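Local coordinates for trigger factor (Thermotoga maritima, PDB 2NSC), which probably acts as a ribosome-associated chaperone that keeps newly made proteins open and, through its middle domain, isomerises peptidyl-proline bonds, at residues E64-F69 with R92-V97; M1-L6 with V13-V18; K30-L35 with I49-L54; E22-A27 with D68-L73. All coordinates share one frame; numbering follows the deposited sequence.

Contact 1. Residues E64-F69 with R92-V97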
# COMPACT_ATOMS: atom_id res chain seq x y z
N GLU A 64 -5.15 2.23 3.36
CA GLU A 64 -5.48 0.94 3.96
C GLU A 64 -5.88 -0.06 2.87
O GLU A 64 -5.44 -1.21 2.90
CB GLU A 64 -6.60 1.07 4.98
CG GLU A 64 -6.22 1.93 6.19
CD GLU A 64 -4.90 1.48 6.86
OE1 GLU A 64 -4.68 0.26 7.07
OE2 GLU A 64 -4.08 2.38 7.18
N TYR A 65 -6.70 0.40 1.93
CA TYR A 65 -7.12 -0.41 0.79
C TYR A 65 -5.94 -0.70 -0.13
O TYR A 65 -5.78 -1.83 -0.62
CB TYR A 65 -8.27 0.27 0.02
CG TYR A 65 -9.63 0.13 0.69
CD1 TYR A 65 -10.25 -1.13 0.80
CD2 TYR A 65 -10.29 1.24 1.25
CE1 TYR A 65 -11.51 -1.29 1.42
CE2 TYR A 65 -11.56 1.08 1.90
CZ TYR A 65 -12.16 -0.19 1.97
OH TYR A 65 -13.39 -0.37 2.57
N THR A 66 -5.10 0.31 -0.33
CA THR A 66 -3.87 0.11 -1.10
C THR A 66 -2.99 -0.97 -0.48
O THR A 66 -2.51 -1.85 -1.18
CB THR A 66 -3.09 1.43 -1.32
OG1 THR A 66 -3.94 2.38 -1.97
CG2 THR A 66 -1.88 1.19 -2.20
N LEU A 67 -2.82 -0.92 0.84
CA LEU A 67 -2.01 -1.92 1.51
C LEU A 67 -2.65 -3.30 1.45
O LEU A 67 -1.94 -4.29 1.32
CB LEU A 67 -1.74 -1.49 2.95
CG LEU A 67 -0.66 -0.43 3.12
CD1 LEU A 67 -0.86 0.29 4.45
CD2 LEU A 67 0.74 -1.05 3.00
N ASP A 68 -3.99 -3.37 1.54
CA ASP A 68 -4.71 -4.66 1.40
C ASP A 68 -4.31 -5.36 0.11
O ASP A 68 -4.00 -6.54 0.10
CB ASP A 68 -6.23 -4.47 1.37
CG ASP A 68 -6.82 -4.21 2.74
OD1 ASP A 68 -6.17 -4.54 3.76
OD2 ASP A 68 -7.95 -3.68 2.80
N PHE A 69 -4.34 -4.62 -1.00
CA PHE A 69 -4.00 -5.20 -2.28
C PHE A 69 -2.51 -5.49 -2.44
O PHE A 69 -2.13 -6.43 -3.14
CB PHE A 69 -4.59 -4.38 -3.43
CG PHE A 69 -6.07 -4.57 -3.60
CD1 PHE A 69 -6.57 -5.76 -4.16
CD2 PHE A 69 -6.98 -3.61 -3.15
CE1 PHE A 69 -7.95 -5.96 -4.29
CE2 PHE A 69 -8.34 -3.79 -3.27
CZ PHE A 69 -8.84 -4.96 -3.83
N ARG A 92 2.28 -3.03 8.92
CA ARG A 92 1.96 -2.40 7.62
C ARG A 92 2.32 -0.94 7.67
O ARG A 92 2.17 -0.29 8.71
CB ARG A 92 0.47 -2.50 7.31
CG ARG A 92 0.07 -3.83 6.69
CD ARG A 92 -1.42 -4.20 6.93
NE ARG A 92 -2.38 -3.12 6.69
CZ ARG A 92 -3.35 -3.17 5.78
NH1 ARG A 92 -3.48 -4.24 5.02
NH2 ARG A 92 -4.18 -2.14 5.64
N GLU A 93 2.77 -0.40 6.54
CA GLU A 93 3.16 1.00 6.48
C GLU A 93 3.13 1.49 5.03
O GLU A 93 3.67 0.83 4.15
CB GLU A 93 4.56 1.16 7.08
CG GLU A 93 5.12 2.58 7.12
CD GLU A 93 6.61 2.58 7.50
OE1 GLU A 93 7.48 2.46 6.58
OE2 GLU A 93 6.92 2.65 8.71
N LEU A 94 2.49 2.62 4.78
CA LEU A 94 2.60 3.30 3.50
C LEU A 94 2.93 4.78 3.74
O LEU A 94 2.26 5.44 4.52
CB LEU A 94 1.32 3.16 2.68
CG LEU A 94 1.40 3.58 1.21
CD1 LEU A 94 0.44 2.79 0.38
CD2 LEU A 94 1.14 5.05 1.01
N LYS A 95 3.98 5.29 3.08
CA LYS A 95 4.35 6.72 3.15
C LYS A 95 4.19 7.35 1.78
O LYS A 95 4.83 6.92 0.81
CB LYS A 95 5.81 6.90 3.59
CG LYS A 95 6.22 6.19 4.88
CD LYS A 95 5.43 6.70 6.05
CE LYS A 95 5.83 6.03 7.34
NZ LYS A 95 4.89 6.45 8.42
N ASP A 96 3.33 8.37 1.68
CA ASP A 96 3.14 9.07 0.42
C ASP A 96 4.42 9.79 -0.00
O ASP A 96 5.33 10.01 0.81
CB ASP A 96 1.99 10.07 0.51
CG ASP A 96 0.62 9.40 0.53
OD1 ASP A 96 0.38 8.44 -0.26
OD2 ASP A 96 -0.23 9.86 1.34
N VAL A 97 4.47 10.16 -1.28
CA VAL A 97 5.59 10.88 -1.81
C VAL A 97 5.80 12.12 -0.93
O VAL A 97 4.84 12.71 -0.43
CB VAL A 97 5.38 11.28 -3.29
CG1 VAL A 97 4.15 12.23 -3.45
CG2 VAL A 97 6.67 11.92 -3.87
O HOH W 1 -2.37 -0.65 8.41

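Contact 2. Residues M1-L6 with V13-V18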
# COMPACT_ATOMS: atom_id res chain seq x y z
N MET A 1 9.69 -5.30 -6.22
CA MET A 1 9.43 -5.80 -4.84
C MET A 1 10.72 -6.36 -4.26
O MET A 1 11.43 -7.10 -4.94
CB MET A 1 8.36 -6.89 -4.86
CG MET A 1 8.13 -7.61 -3.55
SD MET A 1 7.15 -9.12 -3.77
CE MET A 1 5.52 -8.48 -3.56
N GLU A 2 11.03 -6.01 -3.02
CA GLU A 2 12.24 -6.50 -2.37
C GLU A 2 11.91 -7.11 -1.01
O GLU A 2 11.36 -6.42 -0.14
CB GLU A 2 13.27 -5.36 -2.23
CG GLU A 2 13.63 -4.71 -3.59
CD GLU A 2 14.88 -3.83 -3.55
OE1 GLU A 2 14.91 -2.85 -2.76
OE2 GLU A 2 15.82 -4.10 -4.35
N VAL A 3 12.22 -8.38 -0.82
CA VAL A 3 11.97 -9.02 0.48
C VAL A 3 13.26 -9.24 1.28
O VAL A 3 14.27 -9.68 0.75
CB VAL A 3 11.19 -10.35 0.33
CG1 VAL A 3 11.99 -11.35 -0.46
CG2 VAL A 3 10.85 -10.93 1.70
N LYS A 4 13.21 -8.93 2.57
CA LYS A 4 14.38 -9.06 3.40
C LYS A 4 14.01 -9.93 4.60
O LYS A 4 12.98 -9.72 5.22
CB LYS A 4 14.88 -7.66 3.82
CG LYS A 4 15.98 -7.66 4.88
CD LYS A 4 16.26 -6.26 5.40
CE LYS A 4 17.29 -6.30 6.53
NZ LYS A 4 17.44 -4.95 7.19
N GLU A 5 14.85 -10.92 4.90
CA GLU A 5 14.61 -11.75 6.09
C GLU A 5 15.09 -11.00 7.33
O GLU A 5 16.27 -10.74 7.48
CB GLU A 5 15.29 -13.11 5.97
CG GLU A 5 15.02 -14.04 7.14
CD GLU A 5 15.70 -15.40 7.01
OE1 GLU A 5 15.38 -16.15 6.08
OE2 GLU A 5 16.54 -15.74 7.86
N LEU A 6 14.16 -10.63 8.22
CA LEU A 6 14.53 -9.92 9.45
C LEU A 6 15.08 -10.86 10.51
O LEU A 6 15.99 -10.50 11.26
CB LEU A 6 13.35 -9.12 10.00
CG LEU A 6 12.79 -7.98 9.15
CD1 LEU A 6 11.62 -7.30 9.88
CD2 LEU A 6 13.88 -6.96 8.80
N VAL A 13 9.93 -17.66 10.56
CA VAL A 13 10.68 -16.68 9.76
C VAL A 13 9.92 -15.35 9.63
O VAL A 13 8.73 -15.35 9.34
CB VAL A 13 11.06 -17.24 8.36
CG1 VAL A 13 11.97 -16.26 7.63
CG2 VAL A 13 11.75 -18.59 8.48
N VAL A 14 10.62 -14.24 9.87
CA VAL A 14 10.07 -12.88 9.72
C VAL A 14 10.61 -12.24 8.44
O VAL A 14 11.83 -12.16 8.21
CB VAL A 14 10.39 -12.00 10.95
CG1 VAL A 14 9.77 -10.62 10.83
CG2 VAL A 14 9.91 -12.68 12.23
N LEU A 15 9.70 -11.82 7.57
CA LEU A 15 10.09 -11.30 6.28
C LEU A 15 9.49 -9.93 6.15
O LEU A 15 8.32 -9.73 6.49
CB LEU A 15 9.56 -12.19 5.16
CG LEU A 15 9.97 -13.67 5.14
CD1 LEU A 15 9.19 -14.38 4.04
CD2 LEU A 15 11.46 -13.82 4.89
N GLU A 16 10.29 -8.99 5.64
CA GLU A 16 9.84 -7.64 5.39
C GLU A 16 9.80 -7.38 3.89
O GLU A 16 10.85 -7.39 3.22
CB GLU A 16 10.79 -6.66 6.04
CG GLU A 16 10.42 -5.21 5.79
CD GLU A 16 11.32 -4.28 6.54
OE1 GLU A 16 12.49 -4.13 6.11
OE2 GLU A 16 10.88 -3.71 7.57
N TYR A 17 8.59 -7.14 3.37
CA TYR A 17 8.37 -6.86 1.95
C TYR A 17 8.33 -5.36 1.76
O TYR A 17 7.56 -4.68 2.42
CB TYR A 17 7.05 -7.48 1.48
CG TYR A 17 7.10 -8.98 1.32
CD1 TYR A 17 7.24 -9.55 0.05
CD2 TYR A 17 7.05 -9.84 2.43
CE1 TYR A 17 7.30 -10.95 -0.13
CE2 TYR A 17 7.12 -11.25 2.28
CZ TYR A 17 7.25 -11.79 0.99
OH TYR A 17 7.31 -13.14 0.80
N VAL A 18 9.17 -4.84 0.86
CA VAL A 18 9.18 -3.43 0.49
C VAL A 18 8.73 -3.32 -0.97
O VAL A 18 9.32 -3.95 -1.86
CB VAL A 18 10.59 -2.82 0.66
CG1 VAL A 18 10.64 -1.36 0.17
CG2 VAL A 18 11.04 -2.91 2.12

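Contact 3. Residues K30-L35 with I49-L54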
# COMPACT_ATOMS: atom_id res chain seq x y z
N LYS A 30 -6.25 -1.29 -8.16
CA LYS A 30 -7.15 -2.33 -7.69
C LYS A 30 -8.10 -1.74 -6.66
O LYS A 30 -9.28 -2.08 -6.63
CB LYS A 30 -6.39 -3.50 -7.08
CG LYS A 30 -5.52 -4.30 -8.05
CD LYS A 30 -4.73 -5.37 -7.32
CE LYS A 30 -3.68 -5.99 -8.23
NZ LYS A 30 -2.97 -7.13 -7.55
N ALA A 31 -7.57 -0.86 -5.80
CA ALA A 31 -8.37 -0.21 -4.77
C ALA A 31 -9.50 0.62 -5.37
O ALA A 31 -10.63 0.58 -4.88
CB ALA A 31 -7.47 0.66 -3.87
N VAL A 32 -9.20 1.37 -6.42
CA VAL A 32 -10.23 2.15 -7.14
C VAL A 32 -11.31 1.22 -7.71
O VAL A 32 -12.50 1.44 -7.53
CB VAL A 32 -9.59 3.03 -8.25
CG1 VAL A 32 -10.64 3.69 -9.10
CG2 VAL A 32 -8.64 4.08 -7.64
N ARG A 33 -10.86 0.16 -8.38
CA ARG A 33 -11.71 -0.88 -8.95
C ARG A 33 -12.64 -1.48 -7.89
O ARG A 33 -13.83 -1.64 -8.11
CB ARG A 33 -10.81 -1.97 -9.54
CG ARG A 33 -11.43 -2.90 -10.55
CD ARG A 33 -10.31 -3.69 -11.26
NE ARG A 33 -9.50 -2.75 -12.01
CZ ARG A 33 -8.18 -2.77 -12.12
NH1 ARG A 33 -7.43 -3.70 -11.52
NH2 ARG A 33 -7.61 -1.82 -12.85
N TYR A 34 -12.06 -1.82 -6.74
CA TYR A 34 -12.79 -2.48 -5.66
C TYR A 34 -13.87 -1.55 -5.09
O TYR A 34 -15.00 -1.96 -4.85
CB TYR A 34 -11.79 -2.86 -4.57
CG TYR A 34 -12.42 -3.44 -3.33
CD1 TYR A 34 -12.69 -4.81 -3.24
CD2 TYR A 34 -12.70 -2.64 -2.23
CE1 TYR A 34 -13.27 -5.36 -2.09
CE2 TYR A 34 -13.27 -3.19 -1.07
CZ TYR A 34 -13.56 -4.55 -1.02
OH TYR A 34 -14.13 -5.09 0.12
N LEU A 35 -13.49 -0.29 -4.87
CA LEU A 35 -14.38 0.70 -4.29
C LEU A 35 -15.53 1.05 -5.22
O LEU A 35 -16.64 1.27 -4.75
CB LEU A 35 -13.60 1.95 -3.91
CG LEU A 35 -12.75 1.73 -2.65
CD1 LEU A 35 -11.69 2.83 -2.51
CD2 LEU A 35 -13.63 1.64 -1.39
N ILE A 49 -16.34 6.54 -10.28
CA ILE A 49 -15.68 7.57 -9.46
C ILE A 49 -14.18 7.63 -9.81
O ILE A 49 -13.50 6.61 -9.75
CB ILE A 49 -15.89 7.34 -7.94
CG1 ILE A 49 -17.36 7.08 -7.60
CG2 ILE A 49 -15.35 8.53 -7.15
CD1 ILE A 49 -17.60 6.46 -6.22
N PRO A 50 -13.67 8.81 -10.20
CA PRO A 50 -12.22 8.92 -10.47
C PRO A 50 -11.35 8.61 -9.24
O PRO A 50 -11.78 8.86 -8.10
CB PRO A 50 -12.05 10.39 -10.90
CG PRO A 50 -13.41 10.81 -11.38
CD PRO A 50 -14.36 10.08 -10.46
N LYS A 51 -10.15 8.07 -9.47
CA LYS A 51 -9.16 7.78 -8.41
C LYS A 51 -8.90 8.98 -7.47
O LYS A 51 -8.88 8.81 -6.25
CB LYS A 51 -7.83 7.26 -9.01
CG LYS A 51 -6.69 7.13 -7.97
CD LYS A 51 -5.61 6.13 -8.37
CE LYS A 51 -4.75 6.62 -9.51
NZ LYS A 51 -3.60 5.70 -9.75
N ASN A 52 -8.73 10.16 -8.05
CA ASN A 52 -8.47 11.40 -7.30
C ASN A 52 -9.54 11.78 -6.31
O ASN A 52 -9.27 12.38 -5.26
CB ASN A 52 -8.26 12.55 -8.28
CG ASN A 52 -6.97 12.45 -9.02
OD1 ASN A 52 -5.99 11.87 -8.51
ND2 ASN A 52 -6.94 13.00 -10.24
N VAL A 53 -10.78 11.44 -6.66
CA VAL A 53 -11.94 11.75 -5.85
C VAL A 53 -11.96 10.80 -4.67
O VAL A 53 -12.15 11.22 -3.53
CB VAL A 53 -13.22 11.64 -6.70
CG1 VAL A 53 -14.46 11.99 -5.88
CG2 VAL A 53 -13.11 12.55 -7.92
N LEU A 54 -11.72 9.51 -4.93
CA LEU A 54 -11.65 8.53 -3.85
C LEU A 54 -10.57 8.88 -2.82
O LEU A 54 -10.85 8.90 -1.62
CB LEU A 54 -11.47 7.12 -4.43
CG LEU A 54 -12.70 6.56 -5.15
CD1 LEU A 54 -12.34 5.32 -5.91
CD2 LEU A 54 -13.84 6.27 -4.18

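Contact 4. Residues E22-A27 with D68-L73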
# COMPACT_ATOMS: atom_id res chain seq x y z
N GLU A 22 5.81 1.02 -8.90
CA GLU A 22 4.92 0.42 -9.90
C GLU A 22 3.84 -0.45 -9.26
O GLU A 22 2.67 -0.38 -9.64
CB GLU A 22 5.73 -0.37 -10.93
CG GLU A 22 4.90 -1.11 -11.98
CD GLU A 22 3.91 -0.22 -12.75
OE1 GLU A 22 4.35 0.71 -13.48
OE2 GLU A 22 2.68 -0.46 -12.64
N GLU A 23 4.24 -1.24 -8.26
CA GLU A 23 3.36 -2.13 -7.52
C GLU A 23 2.34 -1.34 -6.73
O GLU A 23 1.18 -1.73 -6.64
CB GLU A 23 4.19 -2.98 -6.56
CG GLU A 23 5.03 -4.01 -7.29
CD GLU A 23 6.13 -4.58 -6.43
OE1 GLU A 23 6.71 -3.83 -5.61
OE2 GLU A 23 6.41 -5.79 -6.57
N ILE A 24 2.79 -0.22 -6.18
CA ILE A 24 1.94 0.68 -5.42
C ILE A 24 0.85 1.26 -6.33
O ILE A 24 -0.33 1.22 -6.00
CB ILE A 24 2.77 1.79 -4.75
CG1 ILE A 24 3.70 1.17 -3.71
CG2 ILE A 24 1.87 2.86 -4.10
CD1 ILE A 24 4.57 2.18 -2.97
N ALA A 25 1.25 1.76 -7.50
CA ALA A 25 0.29 2.27 -8.47
C ALA A 25 -0.72 1.18 -8.90
O ALA A 25 -1.93 1.45 -8.92
CB ALA A 25 1.01 2.88 -9.67
N GLN A 26 -0.22 -0.02 -9.21
CA GLN A 26 -1.09 -1.17 -9.53
C GLN A 26 -2.09 -1.49 -8.39
O GLN A 26 -3.27 -1.71 -8.65
CB GLN A 26 -0.26 -2.40 -9.91
CG GLN A 26 0.32 -2.33 -11.34
CD GLN A 26 1.27 -3.49 -11.68
OE1 GLN A 26 2.36 -3.61 -11.12
NE2 GLN A 26 0.84 -4.35 -12.61
N ALA A 27 -1.62 -1.44 -7.15
CA ALA A 27 -2.46 -1.69 -5.98
C ALA A 27 -3.50 -0.58 -5.79
O ALA A 27 -4.67 -0.87 -5.49
CB ALA A 27 -1.61 -1.84 -4.73
N ASP A 68 -3.99 -3.37 1.54
CA ASP A 68 -4.71 -4.66 1.40
C ASP A 68 -4.31 -5.36 0.11
O ASP A 68 -4.00 -6.54 0.10
CB ASP A 68 -6.23 -4.47 1.37
CG ASP A 68 -6.82 -4.21 2.74
OD1 ASP A 68 -6.17 -4.54 3.76
OD2 ASP A 68 -7.95 -3.68 2.80
N PHE A 69 -4.34 -4.62 -1.00
CA PHE A 69 -4.00 -5.20 -2.28
C PHE A 69 -2.51 -5.49 -2.44
O PHE A 69 -2.13 -6.43 -3.14
CB PHE A 69 -4.59 -4.38 -3.43
CG PHE A 69 -6.07 -4.57 -3.60
CD1 PHE A 69 -6.57 -5.76 -4.16
CD2 PHE A 69 -6.98 -3.61 -3.15
CE1 PHE A 69 -7.95 -5.96 -4.29
CE2 PHE A 69 -8.34 -3.79 -3.27
CZ PHE A 69 -8.84 -4.96 -3.83
N LEU A 70 -1.65 -4.70 -1.80
CA LEU A 70 -0.23 -5.04 -1.81
C LEU A 70 -0.01 -6.37 -1.10
O LEU A 70 0.76 -7.20 -1.58
CB LEU A 70 0.63 -3.94 -1.19
CG LEU A 70 0.87 -2.66 -1.99
CD1 LEU A 70 1.60 -1.70 -1.09
CD2 LEU A 70 1.67 -2.91 -3.29
N MET A 71 -0.70 -6.57 0.02
CA MET A 71 -0.63 -7.81 0.79
C MET A 71 -0.91 -9.02 -0.09
O MET A 71 -0.36 -10.09 0.15
CB MET A 71 -1.62 -7.77 1.96
CG MET A 71 -1.02 -7.31 3.29
SD MET A 71 -2.27 -6.96 4.59
CE MET A 71 -3.41 -8.36 4.47
N ASP A 72 -1.73 -8.84 -1.13
CA ASP A 72 -2.08 -9.94 -2.04
C ASP A 72 -0.95 -10.37 -2.97
O ASP A 72 -1.13 -11.28 -3.78
CB ASP A 72 -3.31 -9.56 -2.90
CG ASP A 72 -4.59 -9.39 -2.09
OD1 ASP A 72 -4.62 -9.79 -0.89
OD2 ASP A 72 -5.59 -8.88 -2.66
N LEU A 73 0.19 -9.70 -2.90
CA LEU A 73 1.31 -10.07 -3.74
C LEU A 73 2.16 -11.11 -3.03
O LEU A 73 2.93 -11.85 -3.66
CB LEU A 73 2.17 -8.86 -4.09
CG LEU A 73 1.57 -7.81 -5.03
CD1 LEU A 73 2.51 -6.63 -5.15
CD2 LEU A 73 1.24 -8.41 -6.43

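Contact 1. Residues E64-F69 with R92-V97
The CB of Leu-67 sits over the centre of the Arg-92 guanidinium, 3.7 Å from its CZ, so one face of the flat cation rests on the helix. The edges do the polar work. NH2 of Arg-92 reaches OE1 of Glu-64 at 2.8 Å, a salt bridge that lies almost in the guanidinium plane yet meets the carboxylate from above its own plane. The same NH2 also donates to the backbone O of Glu-64 at 3.2 Å, on a lone pair in the carbonyl plane; that oxygen already takes the helical N-H of Asp-68 and is thus gripped twice. NH1 turns to OD1 of Asp-68, 3.0 Å away on the anti side of the carboxylate but tilted out of its plane, with the two planes 52° apart. A water completes the ring, giving a hydrogen to Glu-64 OE1 and accepting one from Arg-92 NE. The bend at chi3 (46°) swings the guanidinium back over the helix. With both edges bonded, rotation of the group is probably well restrained.

Beyond the charges, the contact turns apolar. CD1 of Leu-67 packs on CB of Leu-94 at 4.0 Å, while its CD2 lies against the backbone O of Glu-93. CD1 of Leu-94 then meets CG2 of Thr-66 at 3.8 Å, the two side chains crossing at about a right angle. Glu-64 and Asp-68, one helical turn apart, form with Arg-92 a surface salt-bridge network that joins the extended segment 92-97 to helix 62-71 of the ribosome-binding domain.

Contact 2. Residues M1-L6 with V13-V18
Five backbone hydrogen bonds join residues 1-6 to residues 13-18 in an antiparallel hairpin. Glu-2 with Val-18 and Lys-4 with Glu-16 are hydrogen-bonded pairs, each bonded both ways; the straightest bond runs from Glu-16 N to Lys-4 O (2.8 Å, 174° at the hydrogen). Leu-6 N gives the fifth, to Val-14 O.

The aromatic contacts gather on Tyr-17, in a non-hydrogen-bonded pair with Val-3. CG2 of Val-3, anti to its backbone N, stands over the ring centre as a CH-pi contact, 3.8 Å from the centroid. Met-1 comes in at the ring edge, its SD in the ring plane and 3.8 Å from CD1 of Tyr-17, a Met-aromatic contact. An alanine in place of Tyr-17 lacks the ring, and would probably leave the Val-3 methyl and the Met-1 sulfur without their aromatic partner and Thr-77 without the hydroxyl it bonds.

Apolar packing extends along both faces: Val-3 CG2 touches Leu-15 CB at 3.9 Å, and on the other face Leu-6 CD1 meets Val-14 CG1 at the same distance.

The face carrying Tyr-17 turns to the rest of the domain: the tyrosine hydroxyl hydrogen-bonds Thr-77 OG1, and the ring touches Ile-74 of helix 74-77 and Leu-78.

Contact 3. Residues K30-L35 with I49-L54
Helix-to-helix apolar packing in the N-terminal, ribosome-binding domain brings Val-32 of helix 21-36 against Lys-51 and Leu-54 in the first turn of helix 51-58. Ile-49 and Pro-50 end the Gly-Phe-Arg-Lys-Gly-Arg-Ile-Pro sequence, which matches the ribosome-binding signature of trigger factors, and Pro-50 stands at the N-cap of the second helix.

Val-32 carries the contact with both branches. Its CG1, set anti to the backbone N (chi1 172°), turns to CD1 of Leu-54 at 4.0 Å and also comes near the backbone O of Ile-49. Its CG2 lies against the aliphatic part of Lys-51, 3.6 Å from CB and from CG of that lysine, the two side chains crossing at about a right angle. An alanine at Val-32 would remove both methyl branches and would probably open a gap between the helices, leaving the Lys-51 chain and Leu-54 less firmly packed.

One turn further along, Leu-35 brings its CB to the same leucine methyl. The lysine chain bends at chi3 (71°) and carries NZ away to a long, weak ion pair with Asp-29. Phe-62 of helix 62-71 also touches Val-32, and Asn-36 OD1 takes the N-H of Ile-49, tying the loop back to the end of helix 21-36. One methyl, CD1 of Leu-54, thus touches both residues of helix 21-36, lying 4.0 Å from the CA of Val-32 and 4.1 Å from the CB of Leu-35.

Contact 4. Residues E22-A27 with D68-L73
Leu-70 reaches across to Ala-27 with one methyl in front: its CD2 lies 3.7 Å from the CB of Ala-27 and 3.6 Å from the backbone O of Glu-23, so it settles on the helix surface between residues one turn apart. That carbonyl is already taken by the helical N-H of Ala-27, and the leucine meets it by packing alone. The torsions explain the reach. With CG anti to the carbonyl carbon (chi1 -75°), the chain bends over to helix 21-36, although the bond from CA to CB does not itself point there. CD1, the other branch, makes the looser touch, at 4.4 Å from CG1 of Ile-24.

Phe-69 does the reverse. Its CB faces Ala-27, 4.1 Å from the alanine CB, but the ring then turns off along helix 21-36 toward Lys-30 and Tyr-34. The small alanine side chain lets the backbones come close: the CA atoms of Ala-27 and Phe-69 are 5.3 Å apart.

At the other end, CD1 of Leu-73 comes to the aliphatic CG of Glu-23 at 4.2 Å. The carboxylate of Glu-23 is directed elsewhere: OE1 accepts the N-H of Gly-20, right before the helix.

The contact thus joins the first turns of helix 21-36 to the end of helix 62-71 and the turn just after it, with Phe-19, between strand 12-18 and helix 21-36, also packing on Leu-70 and with Met-1 of the hairpin touching Leu-73.

Overall arrangement
Helix 21-36 is the common thread: contact 4 uses its start and contact 3 its far end, their centres 14 Å apart, and contact 3 is nested in the chain loop that contact 4 closes. Phe-69 bridges them, its CZ 3.7 Å from CB of Tyr-34. Contact 1 meets contact 3 where Tyr-65 CE1 lies 3.6 Å from Tyr-34 CE2. Contacts 1 and 4 share helix 62-71 and lie closest, about 8 Å between centres. Contact 2, the hairpin, reaches contact 4 with Met-1 CE 3.4 Å from Leu-73 CB, but stays about 28 Å from contact 3, centre to centre. The isomerase domain is not part of this fragment, which is the ribosome-binding N-terminal piece.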